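Local coordinates for protein CTP:phosphocholine Cytidylyltransferase (Streptococcus pneumoniae, PDB 1JYK) that transfers the cytidylyl group of CTP to phosphocholine, making CDP-choline and releasing pyrophosphate, at residues Leu58-Ile63 with Glu90-Arg95; Arg40-Asn45 with Asp238-Tyr243; Leu31-Gly36 with Ile75-Tyr80; Leu118-Val123 with Trp185-Ala190. All blocks are in the same frame, centred on the assembly; numbering follows the deposited sequence.

Overall arrangement
The single chain has a Rossmann-like nucleotidyltransferase core. Interaction 3 joins the neighbouring parallel strands 27-32 and 74-78 and the loops that follow them. Interaction 1 packs helix 58-68 against the end of helix 87-92 on one side of that sheet; it touches interaction 3, their centres about 13 Å apart. Interaction 4 sits where strand 121-125, also beside strand 27-32, pairs with strand 182-185 and helix 187-201 begins. Interaction 2 brings the loop after strand 27-32 to helix 240-250, touches interaction 3 through Thr43, encloses interactions 1 and 4 along the chain and lies about 31 Å from interaction 4 between centres. Interactions 3 and 2 join that loop to the neighbouring strand's loop and to helix 240-250.

Interaction 1: Leu58-Ile63 with Glu90-Arg95; sequences LIEYQI and EKYGVR
Glu60, on helix 58-68, and Lys91, in the last turn of helix 87-92, form a salt bridge, with Glu60 OE2 and Lys91 NZ 3.1 Å apart. The ammonium nitrogen meets the oxygen from above the carboxylate plane, 46° out of it, and the two side chains cross at about a right angle. Lys91 gets there fully extended, with CG anti to the backbone N (chi1 -175°). The carboxylate has further partners: Lys56 bridges to OE1, and the hydroxyl of Tyr87 bonds to OE2.

The apolar part centres on the Tyr92 ring. Ile63 places CG2 over one face, 3.6 Å from the ring centroid and 21° off the normal, a CH-pi contact displaced toward CG of the ring. Lys91 lays its own CG over the opposite face, so the ring is sandwiched between the side chains of Ile63 and Lys91. At the ring edge, Glu60 CG comes within 3.4 Å of Tyr92 OH, whose polar partner is Glu64. Ile63 CD1 also reaches Val94 CG1 at 4.2 Å, just beyond Gly93, where positive phi ends the helix and the chain turns toward strand 95-98.

The helix and the end of its neighbour thus meet through an apolar centre flanked by an ion pair. The carboxylate of Glu60, buried but gripped by two lysines and a tyrosine hydroxyl, is probably kept ionised.

Interaction 2: Arg40-Asn45 with Asp238-Tyr243; sequences RPLTEN and DSVQDY. Unlike the reference sequence in segment 40-45: Leu42 (reference Met).
Leu42, in a type I beta turn running from Pro41 to Glu44, packs on the first turn of the C-terminal helix 240-250, between Val240 and Tyr243. Its two methyls divide the Tyr243 side chain between them. CD2 stands over one face of the ring, 3.9 Å from the centroid and 16° off the normal, a CH-pi contact shifted toward the CD2-CE2 side. CD1 sits nearer the root of the side chain, 3.5 Å from Tyr243 CG and equally close to its CB. The tyrosine is set for this by its first torsion, 166°, which sends CG away from the backbone N and out toward the turn. Its hydroxyl reaches on to bond with Gln52 O, and Val51 packs on both Leu42 and Tyr243.

Val240, three residues earlier on the helix, meets the same leucine. Its CG2 lies 3.7 Å from Leu42 CG and also brushes CD of Pro41, the proline that follows a cis peptide bond; the valine and proline side chains cross at about a right angle. The other valine methyl, CG1, is turned to the carbonyl oxygen of Arg40.

Ahead of this helix Ser239 is the N-cap, its OG accepting from Asp242 N, while Asp242 OD2 accepts from Asp238 N through its anti lone pair. The polar link between turn and helix is a single water: it donates to Arg40 O at 2.8 Å and accepts at 2.9 Å from Val240 N, so the N-H of this first helical residue is satisfied by the water.

Interaction 3: Leu31-Gly36 with Ile75-Tyr80; sequences LAAGLG and IIIVGY
One water is held by three backbone atoms where two parallel strands run out into their loops: it accepts from Gly79 N at 2.7 Å and donates to Ala32 O and to Tyr80 O. It thereby links Ala32 to Gly79 and Tyr80. Before it, in strands 27-32 and 74-78, Ala32 N bonds to Ile77 O at 3.0 Å, in the carbonyl plane but bent to 136° at the hydrogen. Beyond it the two segments join again through Tyr80 N and Ala33 O, 3.0 Å apart and nearly straight at 171°.

Side chains fill in around this parallel pairing. On one face of the sheet Leu31 and Ile77 lie side by side, pointing the same way, with Leu31 CD2 on Ile77 CG1; Ser110 of helix 108-112 touches both. Ala32 turns its methyl to the other face, where it meets Ile76 CG2 and where Ile59 and Ile63 of helix 58-68 pack on Ile76. The methyl of Ala33 is pressed against the peptide between Val78 and Gly79, 3.5 Å from Val78 C.

Farther along, Leu35 and Tyr80 cross at about a right angle, Leu35 CD2 coming to 3.4 Å from Tyr80 CD2. A chi1 of 178° swings the Tyr80 ring away from its own backbone nitrogen, over toward Leu35, and its hydroxyl bonds to Thr43 O. In nucleotidyltransferases of this family the glycine-containing loop after the first strand typically receives the nucleotide. Here backbone bonds and a water fasten its first residues to those that follow strand 74-78, which probably helps to fix the start of the loop.

Interaction 4: Leu118-Val123 with Trp185-Ala190; sequences LANSYV and WDAPTA
A G1 beta bulge marks the point where strand 121-125 pairs antiparallel with strand 182-185: Asn120 and Ser121 both face Trp185. The regular bond is Trp185 N to Ser121 O, 3.0 Å. Trp185 O takes two weak bonds instead of one, from Asn120 N at 2.7 Å and from Ser121 N at 3.3 Å. Asn120, with positive phi, is the third residue of the type II turn from Leu118 to Ser121.

The turn that leads into the bulge rests on the start of helix 187-201. Ala190 CB comes to 3.5 Å from Ala119 N and packs on Leu118 CG, which chi1 of -168° carries away from its backbone nitrogen; Ala119 CB lies on Ala187. The indole is met obliquely by Leu118 CD1 and by Val123 CG2, the latter 3.8 Å from Trp185 CD1; its NE1 bonds to Ser183 OG, and Tyr144 meets the ring edge-to-face.

Asp186 is the N-cap, OD1 accepting from Thr189 N at 2.7 Å. A water accepts from Ala187 N and donates to Asn120 OD1. The helix's first N-H groups are therefore satisfied partly by its own cap and partly, through water, by the turn, coupling the turn before strand 121-125 to the helix start.

Interaction 1: Leu58-Ile63 with Glu90-Arg95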
# COMPACT_ATOMS: atom_id res chain seq x y z
N LEU A 58 -8.72 5.59 -9.83
CA LEU A 58 -7.46 5.78 -9.11
C LEU A 58 -6.40 4.72 -9.39
O LEU A 58 -5.24 5.05 -9.65
CB LEU A 58 -7.72 5.80 -7.60
CG LEU A 58 -8.21 7.11 -6.98
CD1 LEU A 58 -8.54 6.86 -5.51
CD2 LEU A 58 -7.15 8.18 -7.11
N ILE A 59 -6.79 3.45 -9.34
CA ILE A 59 -5.83 2.37 -9.55
C ILE A 59 -5.17 2.38 -10.93
O ILE A 59 -4.04 1.91 -11.08
CB ILE A 59 -6.49 0.99 -9.29
CG1 ILE A 59 -5.41 -0.07 -9.07
CG2 ILE A 59 -7.42 0.61 -10.44
CD1 ILE A 59 -5.93 -1.33 -8.39
N GLU A 60 -5.85 2.92 -11.93
CA GLU A 60 -5.28 2.97 -13.28
C GLU A 60 -4.05 3.88 -13.32
O GLU A 60 -3.08 3.59 -14.03
CB GLU A 60 -6.33 3.44 -14.29
CG GLU A 60 -7.36 2.35 -14.60
CD GLU A 60 -8.29 2.71 -15.75
OE1 GLU A 60 -8.11 3.77 -16.38
OE2 GLU A 60 -9.21 1.91 -16.01
N TYR A 61 -4.07 4.98 -12.58
CA TYR A 61 -2.92 5.87 -12.55
C TYR A 61 -1.72 5.11 -12.00
O TYR A 61 -0.61 5.25 -12.50
CB TYR A 61 -3.19 7.08 -11.65
CG TYR A 61 -4.19 8.07 -12.20
CD1 TYR A 61 -5.51 8.07 -11.77
CD2 TYR A 61 -3.79 9.05 -13.12
CE1 TYR A 61 -6.42 9.01 -12.24
CE2 TYR A 61 -4.70 10.00 -13.60
CZ TYR A 61 -6.01 9.98 -13.15
OH TYR A 61 -6.91 10.92 -13.59
N GLN A 62 -1.95 4.31 -10.97
CA GLN A 62 -0.89 3.53 -10.34
C GLN A 62 -0.36 2.44 -11.27
O GLN A 62 0.85 2.30 -11.44
CB GLN A 62 -1.38 2.91 -9.04
CG GLN A 62 -1.95 3.92 -8.04
CD GLN A 62 -2.52 3.26 -6.78
OE1 GLN A 62 -2.95 2.10 -6.81
NE2 GLN A 62 -2.52 3.99 -5.68
N ILE A 63 -1.27 1.66 -11.85
CA ILE A 63 -0.90 0.58 -12.76
C ILE A 63 -0.06 1.11 -13.95
O ILE A 63 0.94 0.50 -14.33
CB ILE A 63 -2.16 -0.15 -13.32
CG1 ILE A 63 -2.79 -1.01 -12.22
CG2 ILE A 63 -1.79 -1.05 -14.49
CD1 ILE A 63 -4.22 -1.44 -12.53
N GLU A 90 -7.62 -7.89 -18.85
CA GLU A 90 -7.31 -7.76 -20.27
C GLU A 90 -6.79 -6.35 -20.61
O GLU A 90 -6.10 -6.15 -21.61
CB GLU A 90 -8.55 -8.10 -21.11
CG GLU A 90 -8.57 -9.57 -21.55
CD GLU A 90 -9.87 -10.00 -22.21
OE1 GLU A 90 -10.66 -9.12 -22.62
OE2 GLU A 90 -10.11 -11.22 -22.31
N LYS A 91 -7.11 -5.38 -19.77
CA LYS A 91 -6.65 -4.02 -20.03
C LYS A 91 -5.17 -3.83 -19.70
O LYS A 91 -4.47 -3.11 -20.41
CB LYS A 91 -7.48 -3.01 -19.25
CG LYS A 91 -7.12 -1.56 -19.56
CD LYS A 91 -8.17 -0.61 -19.01
CE LYS A 91 -7.74 0.83 -19.17
NZ LYS A 91 -8.88 1.77 -19.08
N TYR A 92 -4.70 -4.47 -18.63
CA TYR A 92 -3.31 -4.32 -18.20
C TYR A 92 -2.52 -5.60 -17.97
O TYR A 92 -1.30 -5.54 -17.79
CB TYR A 92 -3.25 -3.49 -16.92
CG TYR A 92 -3.80 -2.09 -17.05
CD1 TYR A 92 -4.98 -1.74 -16.40
CD2 TYR A 92 -3.12 -1.12 -17.77
CE1 TYR A 92 -5.47 -0.44 -16.47
CE2 TYR A 92 -3.61 0.19 -17.84
CZ TYR A 92 -4.78 0.51 -17.18
OH TYR A 92 -5.25 1.80 -17.20
N GLY A 93 -3.19 -6.74 -17.95
CA GLY A 93 -2.49 -7.99 -17.72
C GLY A 93 -2.25 -8.25 -16.24
O GLY A 93 -1.37 -9.03 -15.87
N VAL A 94 -3.02 -7.59 -15.38
CA VAL A 94 -2.86 -7.77 -13.94
C VAL A 94 -3.51 -9.07 -13.47
O VAL A 94 -4.34 -9.66 -14.17
CB VAL A 94 -3.49 -6.61 -13.14
CG1 VAL A 94 -2.89 -5.29 -13.58
CG2 VAL A 94 -5.01 -6.61 -13.32
N ARG A 95 -3.12 -9.52 -12.28
CA ARG A 95 -3.70 -10.72 -11.70
C ARG A 95 -4.57 -10.26 -10.54
O ARG A 95 -4.17 -9.37 -9.78
CB ARG A 95 -2.60 -11.66 -11.19
CG ARG A 95 -1.96 -12.53 -12.26
CD ARG A 95 -1.11 -13.62 -11.61
NE ARG A 95 0.11 -13.09 -11.00
CZ ARG A 95 0.95 -13.80 -10.26
NH1 ARG A 95 0.72 -15.09 -10.05
NH2 ARG A 95 2.04 -13.23 -9.75

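Interaction 2: Arg40-Asn45 with Asp238-Tyr243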
# COMPACT_ATOMS: atom_id res chain seq x y z
N ARG A 40 -17.26 7.37 2.20
CA ARG A 40 -18.67 7.55 1.87
C ARG A 40 -18.95 9.00 1.48
O ARG A 40 -18.38 9.93 2.07
CB ARG A 40 -19.54 7.14 3.06
CG ARG A 40 -20.42 8.26 3.64
CD ARG A 40 -21.79 8.35 2.94
NE ARG A 40 -22.31 7.04 2.52
CZ ARG A 40 -23.40 6.86 1.77
NH1 ARG A 40 -24.10 7.90 1.34
NH2 ARG A 40 -23.79 5.63 1.46
N PRO A 41 -19.83 9.24 0.50
CA PRO A 41 -20.62 8.32 -0.34
C PRO A 41 -19.92 7.71 -1.56
O PRO A 41 -20.53 6.97 -2.32
CB PRO A 41 -21.79 9.19 -0.78
CG PRO A 41 -21.12 10.53 -0.99
CD PRO A 41 -20.10 10.65 0.13
N LEU A 42 -18.64 8.02 -1.74
CA LEU A 42 -17.89 7.52 -2.89
C LEU A 42 -17.82 6.01 -3.03
O LEU A 42 -17.75 5.48 -4.15
CB LEU A 42 -16.45 8.06 -2.85
CG LEU A 42 -16.28 9.57 -2.92
CD1 LEU A 42 -14.84 9.92 -2.55
CD2 LEU A 42 -16.62 10.05 -4.32
N THR A 43 -17.84 5.31 -1.90
CA THR A 43 -17.71 3.86 -1.90
C THR A 43 -18.99 3.08 -1.67
O THR A 43 -18.93 1.89 -1.37
CB THR A 43 -16.69 3.42 -0.86
OG1 THR A 43 -16.97 4.10 0.38
CG2 THR A 43 -15.28 3.76 -1.32
N GLU A 44 -20.13 3.74 -1.80
CA GLU A 44 -21.39 3.05 -1.60
C GLU A 44 -21.60 1.98 -2.69
O GLU A 44 -22.06 0.87 -2.40
CB GLU A 44 -22.54 4.05 -1.61
CG GLU A 44 -23.89 3.38 -1.64
CD GLU A 44 -25.02 4.33 -1.33
OE1 GLU A 44 -26.05 3.86 -0.79
OE2 GLU A 44 -24.88 5.54 -1.64
N ASN A 45 -21.27 2.32 -3.93
CA ASN A 45 -21.43 1.40 -5.06
C ASN A 45 -20.17 1.27 -5.89
O ASN A 45 -20.19 0.67 -6.96
CB ASN A 45 -22.56 1.86 -5.97
CG ASN A 45 -23.91 1.80 -5.31
OD1 ASN A 45 -24.23 2.64 -4.47
ND2 ASN A 45 -24.70 0.80 -5.68
N ASP A 238 -8.55 10.31 2.17
CA ASP A 238 -9.08 9.73 3.40
C ASP A 238 -10.53 10.07 3.65
O ASP A 238 -11.13 9.57 4.61
CB ASP A 238 -8.24 10.19 4.60
CG ASP A 238 -6.85 9.59 4.62
OD1 ASP A 238 -6.68 8.47 4.10
OD2 ASP A 238 -5.92 10.25 5.15
N SER A 239 -11.10 10.94 2.82
CA SER A 239 -12.49 11.36 2.98
C SER A 239 -12.98 11.88 1.64
O SER A 239 -12.18 12.15 0.75
CB SER A 239 -12.58 12.48 4.01
OG SER A 239 -11.96 13.66 3.53
N VAL A 240 -14.30 12.03 1.50
CA VAL A 240 -14.83 12.55 0.24
C VAL A 240 -14.36 14.01 0.11
O VAL A 240 -14.26 14.55 -0.99
CB VAL A 240 -16.38 12.47 0.19
CG1 VAL A 240 -17.00 13.38 1.23
CG2 VAL A 240 -16.87 12.83 -1.20
N GLN A 241 -14.04 14.63 1.24
CA GLN A 241 -13.55 16.00 1.24
C GLN A 241 -12.18 16.04 0.57
O GLN A 241 -11.89 16.94 -0.23
CB GLN A 241 -13.45 16.53 2.67
CG GLN A 241 -14.77 17.03 3.23
CD GLN A 241 -15.72 15.90 3.63
OE1 GLN A 241 -15.29 14.82 4.04
NE2 GLN A 241 -17.02 16.16 3.50
N ASP A 242 -11.34 15.06 0.90
CA ASP A 242 -10.00 14.97 0.31
C ASP A 242 -10.19 14.79 -1.19
O ASP A 242 -9.47 15.38 -2.00
CB ASP A 242 -9.24 13.76 0.84
CG ASP A 242 -8.71 13.97 2.25
OD1 ASP A 242 -8.70 15.12 2.72
OD2 ASP A 242 -8.29 12.97 2.87
N TYR A 243 -11.17 13.96 -1.54
CA TYR A 243 -11.49 13.67 -2.94
C TYR A 243 -11.91 14.93 -3.69
O TYR A 243 -11.45 15.20 -4.79
CB TYR A 243 -12.61 12.63 -2.99
CG TYR A 243 -13.25 12.50 -4.34
CD1 TYR A 243 -12.66 11.73 -5.34
CD2 TYR A 243 -14.43 13.18 -4.64
CE1 TYR A 243 -13.23 11.62 -6.60
CE2 TYR A 243 -15.01 13.08 -5.90
CZ TYR A 243 -14.40 12.30 -6.87
OH TYR A 243 -14.97 12.20 -8.12
O HOH W 1 -16.06 10.72 3.43

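Interaction 3: Leu31-Gly36 with Ile75-Tyr80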
# COMPACT_ATOMS: atom_id res chain seq x y z
N LEU A 31 -3.23 -3.17 -2.71
CA LEU A 31 -4.26 -3.51 -1.74
C LEU A 31 -5.55 -2.75 -2.06
O LEU A 31 -5.65 -1.55 -1.78
CB LEU A 31 -3.78 -3.19 -0.33
CG LEU A 31 -2.43 -3.79 0.07
CD1 LEU A 31 -2.03 -3.29 1.46
CD2 LEU A 31 -2.51 -5.30 0.06
N ALA A 32 -6.52 -3.45 -2.63
CA ALA A 32 -7.78 -2.83 -3.01
C ALA A 32 -9.03 -3.64 -2.61
O ALA A 32 -10.06 -3.56 -3.28
CB ALA A 32 -7.79 -2.59 -4.53
N ALA A 33 -8.95 -4.40 -1.52
CA ALA A 33 -10.09 -5.23 -1.10
C ALA A 33 -11.06 -4.61 -0.10
O ALA A 33 -12.23 -5.00 -0.04
CB ALA A 33 -9.57 -6.56 -0.56
N GLY A 34 -10.58 -3.65 0.69
CA GLY A 34 -11.41 -3.02 1.72
C GLY A 34 -12.68 -2.29 1.34
O GLY A 34 -12.90 -1.92 0.19
N LEU A 35 -13.51 -2.05 2.35
CA LEU A 35 -14.79 -1.36 2.17
C LEU A 35 -14.68 0.15 1.93
O LEU A 35 -15.59 0.75 1.33
CB LEU A 35 -15.68 -1.62 3.39
CG LEU A 35 -16.09 -3.07 3.62
CD1 LEU A 35 -16.49 -3.27 5.08
CD2 LEU A 35 -17.24 -3.43 2.71
N GLY A 36 -13.59 0.78 2.38
CA GLY A 36 -13.44 2.21 2.18
C GLY A 36 -14.59 3.02 2.75
O GLY A 36 -14.97 4.06 2.21
N ILE A 75 -0.21 -7.69 -9.04
CA ILE A 75 -1.23 -8.47 -8.36
C ILE A 75 -2.11 -7.52 -7.57
O ILE A 75 -1.62 -6.70 -6.79
CB ILE A 75 -0.60 -9.50 -7.39
CG1 ILE A 75 0.40 -10.39 -8.14
CG2 ILE A 75 -1.68 -10.35 -6.74
CD1 ILE A 75 1.26 -11.27 -7.24
N ILE A 76 -3.42 -7.61 -7.77
CA ILE A 76 -4.35 -6.75 -7.06
C ILE A 76 -5.23 -7.58 -6.12
O ILE A 76 -5.88 -8.53 -6.55
CB ILE A 76 -5.25 -5.97 -8.03
CG1 ILE A 76 -4.39 -5.25 -9.07
CG2 ILE A 76 -6.12 -4.98 -7.26
CD1 ILE A 76 -5.18 -4.46 -10.07
N ILE A 77 -5.22 -7.22 -4.84
CA ILE A 77 -6.05 -7.90 -3.86
C ILE A 77 -7.43 -7.24 -3.91
O ILE A 77 -7.57 -6.05 -3.61
CB ILE A 77 -5.48 -7.77 -2.43
CG1 ILE A 77 -3.99 -8.14 -2.41
CG2 ILE A 77 -6.28 -8.66 -1.49
CD1 ILE A 77 -3.67 -9.46 -3.09
N VAL A 78 -8.44 -8.01 -4.29
CA VAL A 78 -9.80 -7.49 -4.38
C VAL A 78 -10.73 -8.20 -3.40
O VAL A 78 -10.43 -9.30 -2.92
CB VAL A 78 -10.38 -7.65 -5.83
CG1 VAL A 78 -9.47 -6.94 -6.83
CG2 VAL A 78 -10.51 -9.13 -6.20
N GLY A 79 -11.86 -7.56 -3.10
CA GLY A 79 -12.82 -8.14 -2.18
C GLY A 79 -14.17 -7.47 -2.38
O GLY A 79 -15.05 -8.01 -3.06
N TYR A 80 -14.32 -6.29 -1.79
CA TYR A 80 -15.54 -5.51 -1.88
C TYR A 80 -15.79 -5.11 -3.35
O TYR A 80 -14.93 -4.49 -3.97
CB TYR A 80 -15.39 -4.25 -1.02
CG TYR A 80 -16.57 -3.32 -1.05
CD1 TYR A 80 -16.43 -2.00 -1.47
CD2 TYR A 80 -17.84 -3.75 -0.66
CE1 TYR A 80 -17.51 -1.13 -1.49
CE2 TYR A 80 -18.93 -2.89 -0.67
CZ TYR A 80 -18.76 -1.58 -1.09
OH TYR A 80 -19.83 -0.72 -1.12
O HOH W 2 -12.27 -5.03 -4.02

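Interaction 4: Leu118-Val123 with Trp185-Ala190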
# COMPACT_ATOMS: atom_id res chain seq x y z
N LEU A 118 5.76 -11.58 -1.81
CA LEU A 118 6.33 -10.38 -1.20
C LEU A 118 7.74 -10.02 -1.64
O LEU A 118 8.05 -8.83 -1.82
CB LEU A 118 6.27 -10.50 0.32
CG LEU A 118 6.57 -9.21 1.10
CD1 LEU A 118 5.66 -8.07 0.63
CD2 LEU A 118 6.37 -9.47 2.58
N ALA A 119 8.60 -11.02 -1.81
CA ALA A 119 9.99 -10.78 -2.20
C ALA A 119 10.15 -9.92 -3.45
O ALA A 119 9.62 -10.24 -4.51
CB ALA A 119 10.71 -12.11 -2.40
N ASN A 120 10.91 -8.83 -3.30
CA ASN A 120 11.17 -7.90 -4.39
C ASN A 120 9.89 -7.31 -4.96
O ASN A 120 9.75 -7.12 -6.17
CB ASN A 120 11.95 -8.61 -5.49
CG ASN A 120 13.35 -8.96 -5.05
OD1 ASN A 120 14.05 -8.14 -4.46
ND2 ASN A 120 13.76 -10.19 -5.32
N SER A 121 8.96 -7.01 -4.07
CA SER A 121 7.68 -6.46 -4.47
C SER A 121 7.33 -5.14 -3.79
O SER A 121 7.72 -4.88 -2.65
CB SER A 121 6.58 -7.48 -4.19
OG SER A 121 5.30 -6.92 -4.37
N TYR A 122 6.60 -4.30 -4.52
CA TYR A 122 6.12 -3.04 -3.99
C TYR A 122 4.77 -3.40 -3.39
O TYR A 122 4.10 -4.31 -3.88
CB TYR A 122 5.86 -2.02 -5.11
CG TYR A 122 7.08 -1.27 -5.57
CD1 TYR A 122 7.47 -0.08 -4.95
CD2 TYR A 122 7.86 -1.76 -6.61
CE1 TYR A 122 8.62 0.60 -5.37
CE2 TYR A 122 9.01 -1.09 -7.03
CZ TYR A 122 9.38 0.08 -6.40
OH TYR A 122 10.53 0.71 -6.81
N VAL A 123 4.37 -2.71 -2.33
CA VAL A 123 3.07 -2.92 -1.72
C VAL A 123 2.48 -1.52 -1.82
O VAL A 123 3.08 -0.56 -1.32
CB VAL A 123 3.16 -3.36 -0.23
CG1 VAL A 123 1.76 -3.40 0.39
CG2 VAL A 123 3.81 -4.74 -0.15
N TRP A 185 9.95 -4.20 -0.79
CA TRP A 185 10.59 -5.18 0.08
C TRP A 185 11.53 -6.11 -0.66
O TRP A 185 11.12 -6.73 -1.65
CB TRP A 185 9.50 -5.98 0.81
CG TRP A 185 8.60 -5.04 1.50
CD1 TRP A 185 7.45 -4.50 1.01
CD2 TRP A 185 8.86 -4.37 2.74
NE1 TRP A 185 6.99 -3.51 1.86
CE2 TRP A 185 7.84 -3.42 2.93
CE3 TRP A 185 9.88 -4.48 3.71
CZ2 TRP A 185 7.80 -2.57 4.04
CZ3 TRP A 185 9.83 -3.65 4.81
CH2 TRP A 185 8.80 -2.70 4.97
N ASP A 186 12.77 -6.20 -0.20
CA ASP A 186 13.74 -7.09 -0.84
C ASP A 186 13.50 -8.53 -0.37
O ASP A 186 12.72 -8.77 0.56
CB ASP A 186 15.18 -6.64 -0.55
CG ASP A 186 15.51 -6.61 0.92
OD1 ASP A 186 15.02 -7.47 1.67
OD2 ASP A 186 16.28 -5.72 1.33
N ALA A 187 14.17 -9.48 -1.02
CA ALA A 187 14.00 -10.90 -0.71
C ALA A 187 14.35 -11.28 0.73
O ALA A 187 13.57 -11.94 1.41
CB ALA A 187 14.80 -11.73 -1.70
N PRO A 188 15.55 -10.91 1.20
CA PRO A 188 15.89 -11.27 2.58
C PRO A 188 14.88 -10.74 3.60
O PRO A 188 14.53 -11.44 4.56
CB PRO A 188 17.28 -10.65 2.78
CG PRO A 188 17.82 -10.49 1.40
CD PRO A 188 16.65 -10.20 0.53
N THR A 189 14.42 -9.51 3.40
CA THR A 189 13.46 -8.90 4.33
C THR A 189 12.09 -9.59 4.24
O THR A 189 11.47 -9.88 5.26
CB THR A 189 13.27 -7.39 4.05
OG1 THR A 189 14.55 -6.75 3.98
CG2 THR A 189 12.45 -6.74 5.16
N ALA A 190 11.64 -9.84 3.01
CA ALA A 190 10.35 -10.49 2.77
C ALA A 190 10.31 -11.88 3.41
O ALA A 190 9.28 -12.31 3.93
CB ALA A 190 10.10 -10.60 1.27
O HOH W 3 16.34 -8.93 -3.18